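Local atomic coordinates of uncharacterized protein MJ0690 (Methanocaldococcus jannaschii, PDB entry 3K32), a protein that is of unknown function but has the Rossmann-like HUP fold and is a predicted subunit of a tRNA methyltransferase. Residues I38-I43 and R67-K72; A73-I78 and K178-S183; A86-H91 and D113-L118. All coordinates share one frame; numbering follows the deposited sequence.

Contact 1 is the buried one of the three; contacts 2 and 3 are surface contacts, with few touching residues buried. Contacts 1 and 2 share helix 68-80, whose two halves meet the loop after strand 32-39 and the end of helix 169-180. Charges link them: Arg-67 pairs with Glu-179 and Glu-71 with Arg-180. Contact 3 sits on the next helix, 84-98, which packs on helix 68-80 through Val-90 and Ala-86. The chemistry follows the place: an aromatic ring among aliphatic groups in contact 1, an arginine-aspartate salt bridge in contact 2, and in contact 3 a glutamine amide bonded to the backbone of the residue after a cis-proline.

Contact 1: I38-I43 and R67-K72; sequences INFGVI and RKIVEK
Phe-40 and Arg-67 bring the two backbones closest, CA to CA 4.8 Å, where the loop leaving strand 32-39 runs past helix 68-80 of this Rossmann-like HUP fold. The loop turns back on itself in an Asx turn: OD1 of Asn-39 accepts from Gly-41 N at 3.0 Å, with the donor above the carbonyl plane, while its ND2 reaches Ile-43 O. With CG anti to the carbonyl carbon (chi1 -64°), the ring of Phe-40 lies between two aliphatic groups. Ile-38 CG2 covers one face, and Val-70 CG1 sits over the opposite one as a CH-pi contact, 3.5 Å from the centroid. Ile-69 CD1 lies in the ring plane at its edge, and Ile-69 CB comes in obliquely, 3.6 Å from Phe-40 CE2; Val-90 of helix 84-98 adds to this packing. Val-42 CG2 rests over one face of the Arg-67 guanidinium, 3.7 Å from NH1. Glu-71 of helix 68-80 and Glu-179 of helix 169-180 fix how that group is turned: NH2 has a salt bridge to Glu-179, and NE points, almost exactly in the guanidinium plane, at the anti lone pair of Glu-71 OE2, 2.6 Å away with an N-H...O angle of 166°.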
loop_
_atom_site.group_PDB
_atom_site.type_symbol
_atom_site.label_atom_id
_atom_site.label_comp_id
_atom_site.label_asym_id
_atom_site.label_seq_id
_atom_site.Cartn_x
_atom_site.Cartn_y
_atom_site.Cartn_z
ATOM N N ILE B 38 -7.292 18.744 -8.311
ATOM C CA ILE B 38 -8.414 19.059 -9.170
ATOM C C ILE B 38 -9.131 20.311 -8.699
ATOM O O ILE B 38 -9.302 20.522 -7.495
ATOM C CB ILE B 38 -9.443 17.916 -9.190
ATOM C CG1 ILE B 38 -8.826 16.644 -9.777
ATOM C CG2 ILE B 38 -10.713 18.331 -9.939
ATOM C CD1 ILE B 38 -7.901 16.894 -10.943
ATOM N N ASN B 39 -9.537 21.138 -9.662
ATOM C CA ASN B 39 -10.501 22.220 -9.435
ATOM C C ASN B 39 -11.645 22.181 -10.452
ATOM O O ASN B 39 -11.447 21.854 -11.625
ATOM C CB ASN B 39 -9.825 23.594 -9.473
ATOM C CG ASN B 39 -10.740 24.683 -8.986
ATOM O OD1 ASN B 39 -11.148 25.562 -9.746
ATOM N ND2 ASN B 39 -11.124 24.597 -7.714
ATOM N N PHE B 40 -12.851 22.521 -10.018
ATOM C CA PHE B 40 -14.001 22.418 -10.916
ATOM C C PHE B 40 -14.587 23.781 -11.251
ATOM O O PHE B 40 -15.693 23.859 -11.785
ATOM C CB PHE B 40 -15.102 21.545 -10.312
ATOM C CG PHE B 40 -14.712 20.112 -10.093
ATOM C CD1 PHE B 40 -14.272 19.683 -8.846
ATOM C CD2 PHE B 40 -14.821 19.182 -11.122
ATOM C CE1 PHE B 40 -13.927 18.348 -8.622
ATOM C CE2 PHE B 40 -14.487 17.830 -10.909
ATOM C CZ PHE B 40 -14.036 17.416 -9.655
ATOM N N GLY B 41 -13.856 24.846 -10.915
ATOM C CA GLY B 41 -14.278 26.206 -11.206
ATOM C C GLY B 41 -15.351 26.786 -10.294
ATOM O O GLY B 41 -15.814 27.903 -10.515
ATOM N N VAL B 42 -15.753 26.030 -9.276
ATOM C CA VAL B 42 -16.723 26.490 -8.293
ATOM C C VAL B 42 -16.073 27.493 -7.338
ATOM O O VAL B 42 -16.402 28.682 -7.363
ATOM C CB VAL B 42 -17.326 25.309 -7.485
ATOM C CG1 VAL B 42 -18.199 25.822 -6.364
ATOM C CG2 VAL B 42 -18.134 24.395 -8.393
ATOM N N ILE B 43 -15.156 27.005 -6.499
ATOM C CA ILE B 43 -14.370 27.866 -5.604
ATOM C C ILE B 43 -12.889 27.444 -5.531
ATOM O O ILE B 43 -12.533 26.302 -5.834
ATOM C CB ILE B 43 -14.981 27.953 -4.170
ATOM C CG1 ILE B 43 -15.054 26.571 -3.502
ATOM C CG2 ILE B 43 -16.361 28.592 -4.200
ATOM C CD1 ILE B 43 -15.627 26.604 -2.056
ATOM N N ARG B 67 -17.335 21.485 -14.416
ATOM C CA ARG B 67 -18.131 21.642 -13.202
ATOM C C ARG B 67 -19.301 20.651 -13.100
ATOM O O ARG B 67 -19.883 20.471 -12.037
ATOM C CB ARG B 67 -18.658 23.072 -13.127
ATOM C CG ARG B 67 -19.682 23.306 -12.035
ATOM C CD ARG B 67 -20.422 24.625 -12.203
ATOM N NE ARG B 67 -21.351 24.812 -11.096
ATOM C CZ ARG B 67 -21.283 25.791 -10.198
ATOM N NH1 ARG B 67 -20.335 26.714 -10.279
ATOM N NH2 ARG B 67 -22.178 25.845 -9.219
ATOM N N LYS B 68 -19.633 20.004 -14.208
ATOM C CA LYS B 68 -20.751 19.071 -14.239
ATOM C C LYS B 68 -20.437 17.818 -13.431
ATOM O O LYS B 68 -21.350 17.114 -12.971
ATOM C CB LYS B 68 -21.067 18.683 -15.684
ATOM C CG LYS B 68 -19.915 17.962 -16.380
ATOM C CD LYS B 68 -20.360 16.648 -17.009
ATOM C CE LYS B 68 -19.934 16.558 -18.470
ATOM N NZ LYS B 68 -20.535 17.650 -19.299
ATOM N N ILE B 69 -19.145 17.530 -13.275
ATOM C CA ILE B 69 -18.736 16.374 -12.498
ATOM C C ILE B 69 -19.209 16.543 -11.066
ATOM O O ILE B 69 -19.777 15.613 -10.488
ATOM C CB ILE B 69 -17.211 16.162 -12.532
ATOM C CG1 ILE B 69 -16.755 15.815 -13.949
ATOM C CG2 ILE B 69 -16.825 15.039 -11.587
ATOM C CD1 ILE B 69 -15.338 16.130 -14.197
ATOM N N VAL B 70 -19.005 17.734 -10.502
ATOM C CA VAL B 70 -19.457 17.999 -9.133
ATOM C C VAL B 70 -20.952 18.266 -9.048
ATOM O O VAL B 70 -21.586 17.934 -8.044
ATOM C CB VAL B 70 -18.666 19.142 -8.436
ATOM C CG1 VAL B 70 -17.335 18.612 -7.927
ATOM C CG2 VAL B 70 -18.481 20.369 -9.371
ATOM N N GLU B 71 -21.523 18.839 -10.102
ATOM C CA GLU B 71 -22.970 19.038 -10.147
ATOM C C GLU B 71 -23.662 17.702 -9.911
ATOM O O GLU B 71 -24.632 17.607 -9.152
ATOM C CB GLU B 71 -23.404 19.662 -11.476
ATOM C CG GLU B 71 -23.007 21.126 -11.625
ATOM C CD GLU B 71 -23.718 22.042 -10.630
ATOM O OE1 GLU B 71 -24.715 21.599 -10.013
ATOM O OE2 GLU B 71 -23.291 23.209 -10.472
ATOM N N LYS B 72 -23.130 16.661 -10.537
ATOM C CA LYS B 72 -23.696 15.326 -10.403
ATOM C C LYS B 72 -23.397 14.719 -9.019
ATOM O O LYS B 72 -24.239 14.017 -8.439
ATOM C CB LYS B 72 -23.202 14.418 -11.530
ATOM C CG LYS B 72 -23.636 12.996 -11.364
ATOM C CD LYS B 72 -23.452 12.205 -12.633
ATOM C CE LYS B 72 -24.193 10.875 -12.536
ATOM N NZ LYS B 72 -25.635 11.050 -12.173
#

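Contact 2: A73-I78 and K178-S183; sequences AADMII and KERGES
Arg-180 reaches from the end of helix 169-180 to Ala-74 and Asp-75 on helix 68-80, just before Gly-181 closes its helix in a Schellman motif. Its CB points at the opposing helix, and the chain runs out extended from CG to NE (chi2 180°, chi3 176°), carrying the guanidinium over to helix 68-80. NE passes 4.0 Å from Ala-74 CB. Beyond it the methyl group sits over one face of the guanidinium, toward its rim and 3.4 Å from NH1. At the tip NH1 and NH2 both grip a single oxygen, OD1 of Asp-75, at 2.7 and 2.6 Å, with the carboxylate and guanidinium planes turned 20° apart. Both bonds are bent: NH1 meets that oxygen on its anti side and NH2 on its syn side, further out of the carboxylate plane. NH2 has a second acid partner in Glu-71, so the arginine lies between two carboxylates. A leucine here would probably leave Asp-75 OD1 without both donors and cost Glu-71 one of its two arginine partners. Glu-182 bends at chi2 and lays its chain against Ile-78, whose CD1 lies 3.3 Å from Glu-182 CG.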
loop_
_atom_site.group_PDB
_atom_site.type_symbol
_atom_site.label_atom_id
_atom_site.label_comp_id
_atom_site.label_asym_id
_atom_site.label_seq_id
_atom_site.Cartn_x
_atom_site.Cartn_y
_atom_site.Cartn_z
ATOM N N ALA B 73 -22.207 14.999 -8.484
ATOM C CA ALA B 73 -21.881 14.547 -7.135
ATOM C C ALA B 73 -22.871 15.157 -6.173
ATOM O O ALA B 73 -23.283 14.519 -5.205
ATOM C CB ALA B 73 -20.469 14.933 -6.750
ATOM N N ALA B 74 -23.237 16.409 -6.437
ATOM C CA ALA B 74 -24.244 17.091 -5.634
ATOM C C ALA B 74 -25.584 16.343 -5.733
ATOM O O ALA B 74 -26.203 16.027 -4.716
ATOM C CB ALA B 74 -24.390 18.535 -6.070
ATOM N N ASP B 75 -26.004 16.016 -6.952
ATOM C CA ASP B 75 -27.259 15.291 -7.129
ATOM C C ASP B 75 -27.200 14.008 -6.323
ATOM O O ASP B 75 -28.121 13.695 -5.582
ATOM C CB ASP B 75 -27.548 14.989 -8.605
ATOM C CG ASP B 75 -27.595 16.245 -9.470
ATOM O OD1 ASP B 75 -27.886 17.339 -8.941
ATOM O OD2 ASP B 75 -27.358 16.142 -10.695
HETATM N N MSE B 76 -26.095 13.281 -6.448
HETATM C CA MSE B 76 -25.936 12.005 -5.754
HETATM C C MSE B 76 -25.936 12.115 -4.224
HETATM O O MSE B 76 -26.515 11.275 -3.530
HETATM C CB MSE B 76 -24.671 11.321 -6.234
HETATM C CG MSE B 76 -24.678 11.055 -7.717
HETATM SE SE MSE B 76 -22.979 10.289 -8.316
HETATM C CE MSE B 76 -23.041 8.704 -7.223
ATOM N N ILE B 77 -25.272 13.139 -3.699
ATOM C CA ILE B 77 -25.339 13.422 -2.272
ATOM C C ILE B 77 -26.793 13.632 -1.860
ATOM O O ILE B 77 -27.261 13.039 -0.899
ATOM C CB ILE B 77 -24.540 14.682 -1.910
ATOM C CG1 ILE B 77 -23.048 14.436 -2.094
ATOM C CG2 ILE B 77 -24.789 15.068 -0.479
ATOM C CD1 ILE B 77 -22.521 13.359 -1.206
ATOM N N ILE B 78 -27.514 14.464 -2.603
ATOM C CA ILE B 78 -28.899 14.764 -2.253
ATOM C C ILE B 78 -29.765 13.518 -2.063
ATOM O O ILE B 78 -30.793 13.577 -1.397
ATOM C CB ILE B 78 -29.607 15.660 -3.295
ATOM C CG1 ILE B 78 -28.809 16.932 -3.588
ATOM C CG2 ILE B 78 -30.997 16.027 -2.794
ATOM C CD1 ILE B 78 -28.660 17.839 -2.399
ATOM N N LYS B 178 -24.820 24.272 -0.885
ATOM C CA LYS B 178 -25.268 25.534 -0.331
ATOM C C LYS B 178 -26.071 26.319 -1.371
ATOM O O LYS B 178 -27.260 26.562 -1.173
ATOM C CB LYS B 178 -24.090 26.354 0.198
ATOM C CG LYS B 178 -23.617 25.905 1.576
ATOM C CD LYS B 178 -22.664 26.917 2.215
ATOM C CE LYS B 178 -21.204 26.489 2.088
ATOM N NZ LYS B 178 -20.836 25.431 3.073
ATOM N N GLU B 179 -25.433 26.690 -2.479
ATOM C CA GLU B 179 -26.115 27.437 -3.525
ATOM C C GLU B 179 -27.495 26.860 -3.744
ATOM O O GLU B 179 -28.453 27.586 -4.021
ATOM C CB GLU B 179 -25.356 27.354 -4.849
ATOM C CG GLU B 179 -24.124 28.215 -4.944
ATOM C CD GLU B 179 -23.357 27.970 -6.231
ATOM O OE1 GLU B 179 -23.878 27.245 -7.106
ATOM O OE2 GLU B 179 -22.236 28.502 -6.370
ATOM N N ARG B 180 -27.584 25.542 -3.619
ATOM C CA ARG B 180 -28.771 24.824 -4.045
ATOM C C ARG B 180 -29.926 24.999 -3.082
ATOM O O ARG B 180 -31.078 24.714 -3.418
ATOM C CB ARG B 180 -28.454 23.344 -4.260
ATOM C CG ARG B 180 -27.920 23.043 -5.658
ATOM C CD ARG B 180 -27.615 21.574 -5.813
ATOM N NE ARG B 180 -27.195 21.227 -7.163
ATOM C CZ ARG B 180 -27.220 19.990 -7.645
ATOM N NH1 ARG B 180 -27.658 19.001 -6.874
ATOM N NH2 ARG B 180 -26.819 19.736 -8.888
ATOM N N GLY B 181 -29.615 25.491 -1.891
ATOM C CA GLY B 181 -30.622 25.641 -0.867
ATOM C C GLY B 181 -30.689 24.394 -0.018
ATOM O O GLY B 181 -31.707 24.100 0.609
ATOM N N GLU B 182 -29.597 23.644 -0.012
ATOM C CA GLU B 182 -29.477 22.489 0.863
ATOM C C GLU B 182 -28.814 22.893 2.161
ATOM O O GLU B 182 -28.437 24.047 2.338
ATOM C CB GLU B 182 -28.645 21.409 0.191
ATOM C CG GLU B 182 -29.394 20.683 -0.881
ATOM C CD GLU B 182 -30.550 19.904 -0.312
ATOM O OE1 GLU B 182 -30.547 19.685 0.921
ATOM O OE2 GLU B 182 -31.451 19.520 -1.092
ATOM N N SER B 183 -28.667 21.942 3.071
ATOM C CA SER B 183 -27.911 22.197 4.287
ATOM C C SER B 183 -26.741 21.235 4.369
ATOM O O SER B 183 -26.923 20.028 4.510
ATOM C CB SER B 183 -28.812 22.105 5.511
ATOM O OG SER B 183 -29.842 23.076 5.412
#

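Contact 3: A86-H91 and D113-L118; sequences AIQYVH and DRVPKL
Gln-88 and Lys-117 make the hydrogen bonds that join helix 84-98 to the irregular loop after strand 104-106. The glutamine chain bends at chi2 (-55°), which swings its amide off the helix and over to the loop. OE1 accepts from Lys-117 N at 2.7 Å in a fairly straight bond (162°), the donor tilted moderately from the carbonyl plane. On the other side of the amide, NE2 gives a weak bond to Lys-117 O at 3.1 Å. A single side chain thus serves both the N-H and the C=O of one loop residue.

The apolar packing lies alongside, about the cis peptide bond between Val-115 and Pro-116. Ile-87 CB meets Val-115 CG1 at 3.7 Å, and Ile-87 CG2 meets Pro-116 CG at 3.8 Å, so the isoleucine touches both residues of that bond. Val-115 CG2 lies against the aliphatic part of Gln-88, 3.7 Å from CG. One turn on, Pro-116 CG stands over one face of the His-91 imidazole, 4.0 Å above its plane and toward the rim. Outside the contact that ring is hydrogen-bonded at both nitrogens, ND1 with Tyr-169 OH and NE2 with Asp-107 OD2, which fixes its rotation.

The loop is also tied to itself by the lysine ammonium, which gives hydrogen bonds to two backbone carbonyls: Lys-117 NZ lies above the carbonyl plane of Asp-113, 2.8 Å from its O, and also reaches Arg-110 O. In all, the loop that follows a central parallel strand at the C-terminal edge of the sheet rests on the helix before that strand, as in Rossmann-like alpha/beta folds of the HUP type.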
loop_
_atom_site.group_PDB
_atom_site.type_symbol
_atom_site.label_atom_id
_atom_site.label_comp_id
_atom_site.label_asym_id
_atom_site.label_seq_id
_atom_site.Cartn_x
_atom_site.Cartn_y
_atom_site.Cartn_z
ATOM N N ALA B 86 -20.990 9.415 -4.055
ATOM C CA ALA B 86 -20.608 10.642 -4.745
ATOM C C ALA B 86 -19.102 10.781 -4.861
ATOM O O ALA B 86 -18.589 11.154 -5.910
ATOM C CB ALA B 86 -21.204 11.873 -4.046
ATOM N N ILE B 87 -18.393 10.489 -3.782
ATOM C CA ILE B 87 -16.951 10.587 -3.810
ATOM C C ILE B 87 -16.376 9.567 -4.779
ATOM O O ILE B 87 -15.507 9.900 -5.585
ATOM C CB ILE B 87 -16.334 10.406 -2.416
ATOM C CG1 ILE B 87 -16.861 11.483 -1.467
ATOM C CG2 ILE B 87 -14.811 10.483 -2.490
ATOM C CD1 ILE B 87 -16.508 12.892 -1.893
ATOM N N GLN B 88 -16.861 8.327 -4.705
ATOM C CA GLN B 88 -16.431 7.302 -5.656
ATOM C C GLN B 88 -16.555 7.843 -7.080
ATOM O O GLN B 88 -15.570 7.862 -7.838
ATOM C CB GLN B 88 -17.265 6.018 -5.528
ATOM C CG GLN B 88 -16.656 4.950 -4.653
ATOM C CD GLN B 88 -15.240 4.571 -5.077
ATOM O OE1 GLN B 88 -14.269 5.063 -4.514
ATOM N NE2 GLN B 88 -15.121 3.699 -6.076
ATOM N N TYR B 89 -17.767 8.284 -7.429
ATOM C CA TYR B 89 -18.044 8.703 -8.790
ATOM C C TYR B 89 -17.077 9.789 -9.271
ATOM O O TYR B 89 -16.578 9.714 -10.390
ATOM C CB TYR B 89 -19.508 9.160 -8.986
ATOM C CG TYR B 89 -19.641 10.030 -10.208
ATOM C CD1 TYR B 89 -19.671 9.475 -11.486
ATOM C CD2 TYR B 89 -19.668 11.417 -10.097
ATOM C CE1 TYR B 89 -19.740 10.279 -12.625
ATOM C CE2 TYR B 89 -19.739 12.229 -11.226
ATOM C CZ TYR B 89 -19.775 11.661 -12.478
ATOM O OH TYR B 89 -19.849 12.482 -13.583
ATOM N N VAL B 90 -16.827 10.797 -8.435
ATOM C CA VAL B 90 -15.945 11.899 -8.818
ATOM C C VAL B 90 -14.515 11.389 -9.024
ATOM O O VAL B 90 -13.920 11.596 -10.082
ATOM C CB VAL B 90 -15.919 13.024 -7.757
ATOM C CG1 VAL B 90 -14.930 14.120 -8.155
ATOM C CG2 VAL B 90 -17.309 13.597 -7.533
ATOM N N HIS B 91 -13.976 10.710 -8.017
ATOM C CA HIS B 91 -12.585 10.245 -8.063
ATOM C C HIS B 91 -12.312 9.316 -9.262
ATOM O O HIS B 91 -11.299 9.454 -9.958
ATOM C CB HIS B 91 -12.198 9.574 -6.739
ATOM C CG HIS B 91 -10.741 9.257 -6.631
ATOM N ND1 HIS B 91 -9.793 10.209 -6.319
ATOM C CD2 HIS B 91 -10.064 8.101 -6.805
ATOM C CE1 HIS B 91 -8.600 9.649 -6.294
ATOM N NE2 HIS B 91 -8.733 8.368 -6.591
ATOM N N ASP B 113 -9.798 3.474 4.566
ATOM C CA ASP B 113 -10.833 4.334 4.008
ATOM C C ASP B 113 -11.570 3.578 2.913
ATOM O O ASP B 113 -10.979 3.253 1.900
ATOM C CB ASP B 113 -10.213 5.588 3.394
ATOM C CG ASP B 113 -9.863 6.652 4.429
ATOM O OD1 ASP B 113 -9.921 6.379 5.642
ATOM O OD2 ASP B 113 -9.518 7.779 4.017
ATOM N N ARG B 114 -12.852 3.293 3.108
ATOM C CA ARG B 114 -13.626 2.567 2.098
ATOM C C ARG B 114 -13.726 3.395 0.815
ATOM O O ARG B 114 -13.828 2.857 -0.283
ATOM C CB ARG B 114 -15.050 2.257 2.601
ATOM C CG ARG B 114 -15.165 1.822 4.066
ATOM C CD ARG B 114 -14.853 0.349 4.274
ATOM N NE ARG B 114 -16.003 -0.505 4.006
ATOM C CZ ARG B 114 -15.946 -1.833 3.954
ATOM N NH1 ARG B 114 -14.792 -2.459 4.155
ATOM N NH2 ARG B 114 -17.046 -2.533 3.702
ATOM N N VAL B 115 -13.677 4.713 0.973
ATOM C CA VAL B 115 -14.020 5.640 -0.094
ATOM C C VAL B 115 -13.159 6.894 -0.012
ATOM O O VAL B 115 -13.021 7.486 1.055
ATOM C CB VAL B 115 -15.525 6.015 -0.006
ATOM C CG1 VAL B 115 -15.744 7.501 -0.286
ATOM C CG2 VAL B 115 -16.358 5.114 -0.934
ATOM N N PRO B 116 -12.541 7.285 -1.134
ATOM C CA PRO B 116 -12.662 6.576 -2.408
ATOM C C PRO B 116 -11.620 5.463 -2.525
ATOM O O PRO B 116 -10.559 5.513 -1.892
ATOM C CB PRO B 116 -12.367 7.672 -3.438
ATOM C CG PRO B 116 -11.497 8.687 -2.694
ATOM C CD PRO B 116 -11.523 8.343 -1.207
ATOM N N LYS B 117 -11.935 4.464 -3.340
ATOM C CA LYS B 117 -11.059 3.332 -3.540
ATOM C C LYS B 117 -11.501 2.569 -4.777
ATOM O O LYS B 117 -12.681 2.252 -4.930
ATOM C CB LYS B 117 -11.102 2.422 -2.318
ATOM C CG LYS B 117 -10.369 1.092 -2.453
ATOM C CD LYS B 117 -10.331 0.402 -1.075
ATOM C CE LYS B 117 -9.727 1.331 -0.021
ATOM N NZ LYS B 117 -9.778 0.800 1.364
ATOM N N LEU B 118 -10.547 2.305 -5.663
ATOM C CA LEU B 118 -10.771 1.438 -6.801
ATOM C C LEU B 118 -10.630 -0.029 -6.392
ATOM O O LEU B 118 -9.711 -0.407 -5.656
ATOM C CB LEU B 118 -9.787 1.772 -7.931
ATOM C CG LEU B 118 -9.905 3.132 -8.638
ATOM C CD1 LEU B 118 -9.035 3.112 -9.885
ATOM C CD2 LEU B 118 -11.342 3.470 -9.019
#